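Side-chain contacts in 2-oxo-1,2-dihydroquinoline 8-monooxygenase, oxygenase component (Pseudomonas putida, PDB 1Z02), which probably hydroxylates 2-oxoquinoline at position 8, working as a homotrimeric oxygenase with a Rieske [2Fe-2S] cluster and a mononuclear iron in each subunit: residues A[75-80]-A[146-151]; A[46-51]-A[68-73]. All blocks are in the same frame, centred on the assembly; numbering follows the deposited sequence.

Contact 1 of 2, residues A[75-80]-A[146-151]; sequences GKVFAL and GMIFVF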
ATOM      1  N   GLY A  75     -28.060   3.383  30.030  1.00 16.45           N
ATOM      2  CA  GLY A  75     -28.966   3.029  28.956  1.00 15.71           C
ATOM      3  C   GLY A  75     -28.941   3.946  27.753  1.00 16.23           C
ATOM      4  O   GLY A  75     -29.391   3.556  26.675  1.00 16.62           O
ATOM      5  N   LYS A  76     -28.413   5.154  27.916  1.00 16.84           N
ATOM      6  CA  LYS A  76     -28.366   6.094  26.802  1.00 18.54           C
ATOM      7  C   LYS A  76     -27.008   6.128  26.089  1.00 18.17           C
ATOM      8  O   LYS A  76     -25.956   6.130  26.728  1.00 19.19           O
ATOM      9  CB  LYS A  76     -28.734   7.496  27.290  1.00 20.73           C
ATOM     10  CG  LYS A  76     -28.927   8.495  26.170  1.00 25.30           C
ATOM     11  CD  LYS A  76     -29.313   9.865  26.698  1.00 29.07           C
ATOM     12  CE  LYS A  76     -29.478  10.870  25.557  1.00 32.46           C
ATOM     13  NZ  LYS A  76     -29.793  12.242  26.055  1.00 33.46           N
ATOM     14  N   VAL A  77     -27.047   6.158  24.759  1.00 17.15           N
ATOM     15  CA  VAL A  77     -25.830   6.194  23.945  1.00 15.38           C
ATOM     16  C   VAL A  77     -25.466   7.610  23.507  1.00 13.85           C
ATOM     17  O   VAL A  77     -26.325   8.374  23.059  1.00 12.30           O
ATOM     18  CB  VAL A  77     -25.983   5.335  22.664  1.00 16.13           C
ATOM     19  CG1 VAL A  77     -24.715   5.394  21.835  1.00 14.22           C
ATOM     20  CG2 VAL A  77     -26.288   3.906  23.034  1.00 16.18           C
ATOM     21  N   PHE A  78     -24.186   7.948  23.627  1.00 14.08           N
ATOM     22  CA  PHE A  78     -23.693   9.263  23.225  1.00 13.49           C
ATOM     23  C   PHE A  78     -22.631   9.091  22.154  1.00 12.45           C
ATOM     24  O   PHE A  78     -21.925   8.084  22.128  1.00 11.66           O
ATOM     25  CB  PHE A  78     -23.091  10.015  24.420  1.00 14.68           C
ATOM     26  CG  PHE A  78     -24.089  10.336  25.494  1.00 16.26           C
ATOM     27  CD1 PHE A  78     -24.451   9.378  26.436  1.00 17.93           C
ATOM     28  CD2 PHE A  78     -24.702  11.583  25.537  1.00 18.14           C
ATOM     29  CE1 PHE A  78     -25.412   9.657  27.402  1.00 18.78           C
ATOM     30  CE2 PHE A  78     -25.668  11.872  26.500  1.00 18.58           C
ATOM     31  CZ  PHE A  78     -26.023  10.906  27.433  1.00 17.99           C
ATOM     32  N   ALA A  79     -22.513  10.073  21.269  1.00 12.24           N
ATOM     33  CA  ALA A  79     -21.513  10.006  20.207  1.00 11.52           C
ATOM     34  C   ALA A  79     -20.742  11.322  20.134  1.00 11.23           C
ATOM     35  O   ALA A  79     -21.345  12.393  20.183  1.00 11.00           O
ATOM     36  CB  ALA A  79     -22.191   9.712  18.879  1.00  9.89           C
ATOM     37  N   LEU A  80     -19.414  11.227  20.033  1.00 10.60           N
ATOM     38  CA  LEU A  80     -18.518  12.380  19.934  1.00  9.79           C
ATOM     39  C   LEU A  80     -17.488  12.066  18.850  1.00  9.85           C
ATOM     40  O   LEU A  80     -17.416  10.933  18.357  1.00 10.23           O
ATOM     41  CB  LEU A  80     -17.776  12.630  21.256  1.00 12.27           C
ATOM     42  CG  LEU A  80     -18.528  13.087  22.506  1.00 14.54           C
ATOM     43  CD1 LEU A  80     -19.427  11.973  22.999  1.00 18.82           C
ATOM     44  CD2 LEU A  80     -17.521  13.468  23.596  1.00 15.08           C
ATOM     45  N   GLY A 146     -33.170  -2.002  18.326  1.00 13.88           N
ATOM     46  CA  GLY A 146     -31.923  -2.689  18.026  1.00 12.85           C
ATOM     47  C   GLY A 146     -30.946  -1.967  17.113  1.00 14.08           C
ATOM     48  O   GLY A 146     -29.859  -2.491  16.837  1.00 14.22           O
ATOM     49  N   MET A 147     -31.317  -0.771  16.657  1.00 12.74           N
ATOM     50  CA  MET A 147     -30.479   0.027  15.759  1.00 13.61           C
ATOM     51  C   MET A 147     -30.046   1.341  16.394  1.00 13.57           C
ATOM     52  O   MET A 147     -30.865   2.062  16.962  1.00 14.05           O
ATOM     53  CB  MET A 147     -31.243   0.369  14.477  1.00 14.57           C
ATOM     54  CG  MET A 147     -31.605  -0.785  13.574  1.00 16.58           C
ATOM     55  SD  MET A 147     -30.197  -1.445  12.718  1.00 20.02           S
ATOM     56  CE  MET A 147     -29.924  -0.187  11.433  1.00 18.13           C
ATOM     57  N   ILE A 148     -28.762   1.657  16.274  1.00 12.75           N
ATOM     58  CA  ILE A 148     -28.227   2.907  16.802  1.00 12.41           C
ATOM     59  C   ILE A 148     -27.856   3.809  15.623  1.00 12.22           C
ATOM     60  O   ILE A 148     -26.858   3.561  14.940  1.00 12.51           O
ATOM     61  CB  ILE A 148     -26.952   2.685  17.656  1.00 12.77           C
ATOM     62  CG1 ILE A 148     -27.293   1.884  18.917  1.00 11.38           C
ATOM     63  CG2 ILE A 148     -26.351   4.037  18.059  1.00 12.17           C
ATOM     64  CD1 ILE A 148     -26.110   1.626  19.822  1.00 15.78           C
ATOM     65  N   PHE A 149     -28.660   4.842  15.373  1.00  9.66           N
ATOM     66  CA  PHE A 149     -28.382   5.773  14.280  1.00  9.71           C
ATOM     67  C   PHE A 149     -27.666   7.010  14.807  1.00 10.77           C
ATOM     68  O   PHE A 149     -27.932   7.470  15.920  1.00 12.61           O
ATOM     69  CB  PHE A 149     -29.671   6.215  13.569  1.00  9.67           C
ATOM     70  CG  PHE A 149     -30.413   5.096  12.894  1.00 11.90           C
ATOM     71  CD1 PHE A 149     -31.338   4.323  13.598  1.00 12.66           C
ATOM     72  CD2 PHE A 149     -30.186   4.811  11.550  1.00  9.16           C
ATOM     73  CE1 PHE A 149     -32.027   3.279  12.964  1.00 11.24           C
ATOM     74  CE2 PHE A 149     -30.860   3.781  10.911  1.00 11.38           C
ATOM     75  CZ  PHE A 149     -31.786   3.009  11.620  1.00 13.09           C
ATOM     76  N   VAL A 150     -26.746   7.539  14.010  1.00 10.60           N
ATOM     77  CA  VAL A 150     -25.999   8.728  14.395  1.00 11.32           C
ATOM     78  C   VAL A 150     -26.114   9.745  13.278  1.00 10.95           C
ATOM     79  O   VAL A 150     -26.104   9.383  12.101  1.00  9.35           O
ATOM     80  CB  VAL A 150     -24.495   8.415  14.629  1.00 12.68           C
ATOM     81  CG1 VAL A 150     -23.748   9.677  14.994  1.00 14.30           C
ATOM     82  CG2 VAL A 150     -24.340   7.399  15.740  1.00 13.57           C
ATOM     83  N   PHE A 151     -26.255  11.012  13.648  1.00 11.72           N
ATOM     84  CA  PHE A 151     -26.355  12.083  12.666  1.00 10.92           C
ATOM     85  C   PHE A 151     -24.936  12.612  12.451  1.00  9.59           C
ATOM     86  O   PHE A 151     -24.439  13.426  13.245  1.00  9.78           O
ATOM     87  CB  PHE A 151     -27.252  13.212  13.185  1.00 11.29           C
ATOM     88  CG  PHE A 151     -27.528  14.283  12.168  1.00 12.16           C
ATOM     89  CD1 PHE A 151     -28.342  14.025  11.070  1.00 10.35           C
ATOM     90  CD2 PHE A 151     -26.947  15.542  12.288  1.00 11.46           C
ATOM     91  CE1 PHE A 151     -28.572  15.004  10.105  1.00 10.14           C
ATOM     92  CE2 PHE A 151     -27.173  16.531  11.323  1.00  9.77           C
ATOM     93  CZ  PHE A 151     -27.986  16.257  10.231  1.00 10.08           C
TER

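Contact 2 of 2, residues A[46-51]-A[68-73]; sequences PALFTH and IVLRRV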
ATOM      1  N   PRO A  46     -26.694   4.450  10.088  1.00  8.57           N
ATOM      2  CA  PRO A  46     -26.704   3.438  11.144  1.00  9.27           C
ATOM      3  C   PRO A  46     -25.243   3.330  11.603  1.00 10.34           C
ATOM      4  O   PRO A  46     -24.326   3.284  10.773  1.00  9.48           O
ATOM      5  CB  PRO A  46     -27.204   2.192  10.413  1.00  8.64           C
ATOM      6  CG  PRO A  46     -26.670   2.376   9.029  1.00  8.53           C
ATOM      7  CD  PRO A  46     -26.951   3.838   8.768  1.00  8.59           C
ATOM      8  N   ALA A  47     -25.016   3.333  12.911  1.00 10.34           N
ATOM      9  CA  ALA A  47     -23.656   3.250  13.435  1.00 10.68           C
ATOM     10  C   ALA A  47     -23.301   1.859  13.946  1.00 10.68           C
ATOM     11  O   ALA A  47     -22.244   1.306  13.613  1.00 10.60           O
ATOM     12  CB  ALA A  47     -23.463   4.279  14.561  1.00 13.21           C
ATOM     13  N   LEU A  48     -24.180   1.301  14.770  1.00  9.84           N
ATOM     14  CA  LEU A  48     -23.946  -0.016  15.355  1.00 10.24           C
ATOM     15  C   LEU A  48     -25.270  -0.635  15.755  1.00 10.24           C
ATOM     16  O   LEU A  48     -26.256   0.074  15.924  1.00 10.47           O
ATOM     17  CB  LEU A  48     -23.086   0.114  16.622  1.00 10.44           C
ATOM     18  CG  LEU A  48     -21.641   0.612  16.538  1.00 10.40           C
ATOM     19  CD1 LEU A  48     -21.148   0.979  17.924  1.00 10.31           C
ATOM     20  CD2 LEU A  48     -20.768  -0.459  15.918  1.00 13.62           C
ATOM     21  N   PHE A  49     -25.293  -1.955  15.881  1.00 11.24           N
ATOM     22  CA  PHE A  49     -26.491  -2.635  16.343  1.00 11.21           C
ATOM     23  C   PHE A  49     -26.440  -2.432  17.851  1.00 11.35           C
ATOM     24  O   PHE A  49     -25.362  -2.279  18.428  1.00 10.02           O
ATOM     25  CB  PHE A  49     -26.437  -4.136  16.042  1.00 12.93           C
ATOM     26  CG  PHE A  49     -26.762  -4.487  14.616  1.00 12.66           C
ATOM     27  CD1 PHE A  49     -25.796  -5.064  13.794  1.00 13.10           C
ATOM     28  CD2 PHE A  49     -28.039  -4.260  14.099  1.00 13.35           C
ATOM     29  CE1 PHE A  49     -26.092  -5.411  12.470  1.00 12.56           C
ATOM     30  CE2 PHE A  49     -28.349  -4.602  12.774  1.00 13.13           C
ATOM     31  CZ  PHE A  49     -27.370  -5.180  11.960  1.00 14.24           C
ATOM     32  N   THR A  50     -27.594  -2.423  18.495  1.00 13.08           N
ATOM     33  CA  THR A  50     -27.643  -2.242  19.932  1.00 12.78           C
ATOM     34  C   THR A  50     -26.753  -3.252  20.657  1.00 11.89           C
ATOM     35  O   THR A  50     -26.078  -2.906  21.629  1.00 12.33           O
ATOM     36  CB  THR A  50     -29.103  -2.359  20.428  1.00 14.29           C
ATOM     37  OG1 THR A  50     -29.856  -1.231  19.955  1.00 13.97           O
ATOM     38  CG2 THR A  50     -29.164  -2.409  21.943  1.00 15.20           C
ATOM     39  N   HIS A  51     -26.733  -4.490  20.173  1.00 11.83           N
ATOM     40  CA  HIS A  51     -25.928  -5.524  20.814  1.00 13.87           C
ATOM     41  C   HIS A  51     -24.426  -5.273  20.703  1.00 13.95           C
ATOM     42  O   HIS A  51     -23.628  -5.932  21.371  1.00 15.00           O
ATOM     43  CB  HIS A  51     -26.296  -6.914  20.270  1.00 13.92           C
ATOM     44  CG  HIS A  51     -25.996  -7.111  18.817  1.00 13.69           C
ATOM     45  ND1 HIS A  51     -24.712  -7.247  18.331  1.00 15.80           N
ATOM     46  CD2 HIS A  51     -26.817  -7.240  17.748  1.00 13.00           C
ATOM     47  CE1 HIS A  51     -24.757  -7.455  17.028  1.00 14.04           C
ATOM     48  NE2 HIS A  51     -26.024  -7.455  16.649  1.00 14.10           N
ATOM     49  N   ILE A  68     -15.734   8.672  14.842  1.00 10.61           N
ATOM     50  CA  ILE A  68     -16.746   8.815  15.885  1.00  9.78           C
ATOM     51  C   ILE A  68     -16.605   7.754  16.973  1.00  8.78           C
ATOM     52  O   ILE A  68     -16.364   6.587  16.685  1.00  8.37           O
ATOM     53  CB  ILE A  68     -18.159   8.681  15.267  1.00 11.02           C
ATOM     54  CG1 ILE A  68     -18.372   9.771  14.212  1.00 11.26           C
ATOM     55  CG2 ILE A  68     -19.221   8.787  16.351  1.00 11.36           C
ATOM     56  CD1 ILE A  68     -19.642   9.609  13.359  1.00 10.38           C
ATOM     57  N   VAL A  69     -16.765   8.164  18.226  1.00  8.36           N
ATOM     58  CA  VAL A  69     -16.685   7.243  19.344  1.00  7.86           C
ATOM     59  C   VAL A  69     -18.025   7.272  20.078  1.00  9.25           C
ATOM     60  O   VAL A  69     -18.607   8.342  20.297  1.00  9.30           O
ATOM     61  CB  VAL A  69     -15.535   7.629  20.303  1.00  8.43           C
ATOM     62  CG1 VAL A  69     -15.731   9.053  20.805  1.00  7.18           C
ATOM     63  CG2 VAL A  69     -15.461   6.639  21.465  1.00  8.11           C
ATOM     64  N   LEU A  70     -18.528   6.091  20.428  1.00  9.56           N
ATOM     65  CA  LEU A  70     -19.810   5.991  21.124  1.00 10.86           C
ATOM     66  C   LEU A  70     -19.671   5.289  22.467  1.00 11.19           C
ATOM     67  O   LEU A  70     -18.821   4.411  22.647  1.00  9.71           O
ATOM     68  CB  LEU A  70     -20.839   5.222  20.280  1.00 10.61           C
ATOM     69  CG  LEU A  70     -21.213   5.698  18.873  1.00 13.70           C
ATOM     70  CD1 LEU A  70     -20.184   5.228  17.870  1.00 12.59           C
ATOM     71  CD2 LEU A  70     -22.575   5.156  18.518  1.00 10.69           C
ATOM     72  N   ARG A  71     -20.509   5.697  23.411  1.00 10.70           N
ATOM     73  CA  ARG A  71     -20.519   5.100  24.741  1.00 11.60           C
ATOM     74  C   ARG A  71     -21.938   5.066  25.279  1.00 11.03           C
ATOM     75  O   ARG A  71     -22.696   6.018  25.094  1.00 12.41           O
ATOM     76  CB  ARG A  71     -19.643   5.889  25.721  1.00 13.11           C
ATOM     77  CG  ARG A  71     -19.633   5.270  27.124  1.00 12.99           C
ATOM     78  CD  ARG A  71     -19.038   6.184  28.176  1.00 13.30           C
ATOM     79  NE  ARG A  71     -19.055   5.541  29.490  1.00 10.87           N
ATOM     80  CZ  ARG A  71     -18.924   6.185  30.649  1.00 13.09           C
ATOM     81  NH1 ARG A  71     -18.950   5.511  31.790  1.00 14.87           N
ATOM     82  NH2 ARG A  71     -18.780   7.503  30.675  1.00 12.08           N
ATOM     83  N   ARG A  72     -22.308   3.967  25.928  1.00 12.58           N
ATOM     84  CA  ARG A  72     -23.646   3.870  26.503  1.00 14.00           C
ATOM     85  C   ARG A  72     -23.540   4.067  28.007  1.00 14.69           C
ATOM     86  O   ARG A  72     -22.789   3.359  28.676  1.00 14.85           O
ATOM     87  CB  ARG A  72     -24.282   2.509  26.224  1.00 13.39           C
ATOM     88  CG  ARG A  72     -25.705   2.389  26.785  1.00 12.50           C
ATOM     89  CD  ARG A  72     -26.229   0.956  26.725  1.00 10.73           C
ATOM     90  NE  ARG A  72     -26.313   0.423  25.362  1.00 11.52           N
ATOM     91  CZ  ARG A  72     -27.238   0.774  24.472  1.00 11.07           C
ATOM     92  NH1 ARG A  72     -27.229   0.240  23.260  1.00 14.78           N
ATOM     93  NH2 ARG A  72     -28.181   1.651  24.791  1.00 13.93           N
ATOM     94  N   VAL A  73     -24.272   5.043  28.532  1.00 15.35           N
ATOM     95  CA  VAL A  73     -24.263   5.308  29.962  1.00 17.60           C
ATOM     96  C   VAL A  73     -25.695   5.424  30.464  1.00 16.51           C
ATOM     97  O   VAL A  73     -26.470   6.241  29.967  1.00 16.26           O
ATOM     98  CB  VAL A  73     -23.517   6.604  30.293  1.00 18.03           C
ATOM     99  CG1 VAL A  73     -23.457   6.785  31.804  1.00 22.63           C
ATOM    100  CG2 VAL A  73     -22.120   6.545  29.742  1.00 19.38           C
TER

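Contact 1 of 2, residues A[75-80]-A[146-151]
Ile-148 and Val-77 reach toward each other tip to tip between two beta sheets, and a second pair, Val-150 with Ala-79, joins the same sheets two residues farther along. Take Ile-148 outward from its CB. The branch point sends CG1 past the backbone N, opposite the carbonyl carbon (chi1 -65°), and the extended chi2 of -180° then carries CD1 straight on toward the facing sheet. CD1 is the atom that arrives: it lies 3.9 Å from Val-77 CG2. The other branch, CG2, meets the valine's other methyl, Val-77 CG1, at 4.3 Å and Leu-70 CD2 at 4.0 Å, so each branch of the isoleucine has its own partners. On the valine, CG2 lies on the side of the backbone N, and it is this methyl that faces the isoleucine tip.

The second pair is simpler. Val-150 meets Ala-79 through CG1, 4.2 Å from Ala-79 CB, the whole side chain of that residue. Here the backbones come closer together, with CA atoms 7.5 Å apart against 8.2 Å for Val-77 and Ile-148, in keeping with the short alanine. All four residues are buried and the touching surfaces are purely hydrocarbon, so what passes between these segments is van der Waals contact.

The contact belongs to the core between the two sheets of the Rieske domain's beta sandwich, away from the cluster and the mononuclear iron. Strand 76-81 is an edge of the sheet 58-63, 66-73, 76-81, while strand 147-152 is the middle of the sheet 43-49, 147-152, 141-144. Val-141 of strand 141-144 touches both Ile-148 and Ala-79, Glu-143 of that strand touches Ile-148 and Val-77, and Leu-70 and Arg-72 of strand 66-73 touch Val-77.

Contact 2 of 2, residues A[46-51]-A[68-73]
In the Rieske domain, strand 43-49 of one three-stranded antiparallel sheet faces strand 66-73 of another, and this contact packs them together. Leu-70 is its centre. With CG set beside the backbone N (chi1 -58°), its two methyls divide: CD2 rests 4.1 Å from Ala-47 CB, while CD1 lies more loosely, 4.4 Å from Leu-48 CD1. Ala-47 and Leu-48 can both turn toward the same leucine because they form a classic beta bulge opposite Ile-148 of strand 147-152.

Toward the end of strand 43-49 the chemistry changes. Thr-50 opens a short 3-10 turn, and its methyl CG2 crosses the guanidinium of Arg-72 obliquely, 3.5 Å from NH1. Arg-72 leaves the backbone extended, and a bend at chi3 (-61°) brings the guanidinium up to Thr-50. NE bonds to Leu-53 O, NH2 to Gly-75 O, and NH1 forms a salt bridge with Glu-143. Since Glu-143 OE1 also pairs with Thr-50 OG1, one carboxylate oxygen ties both ends of this crossing together and probably offsets the charge of the buried arginine. The bulge is a local feature of one strand; the wider pattern, two antiparallel sheets face to face and packed through aliphatic side chains, is that of the beta sandwich of Rieske domains.

Contact 1 and contact 2 join the same two sheets of the Rieske domain, their centres about 5 Å apart, through different strand pairs: 76-81 with 147-152 in the first, 66-73 with 43-49 in the second. Within each sheet the strands used are neighbours, and the backbone bond from Ala-47 N to Ile-148 O links the two contacts directly. Contact 1 is wholly core and wholly aliphatic. Contact 2 shares that core at its leucine but runs out to a partly exposed threonine, where an arginine and a carboxylate take over. Both lie away from the cluster and the mononuclear iron, and neither is touched by another subunit.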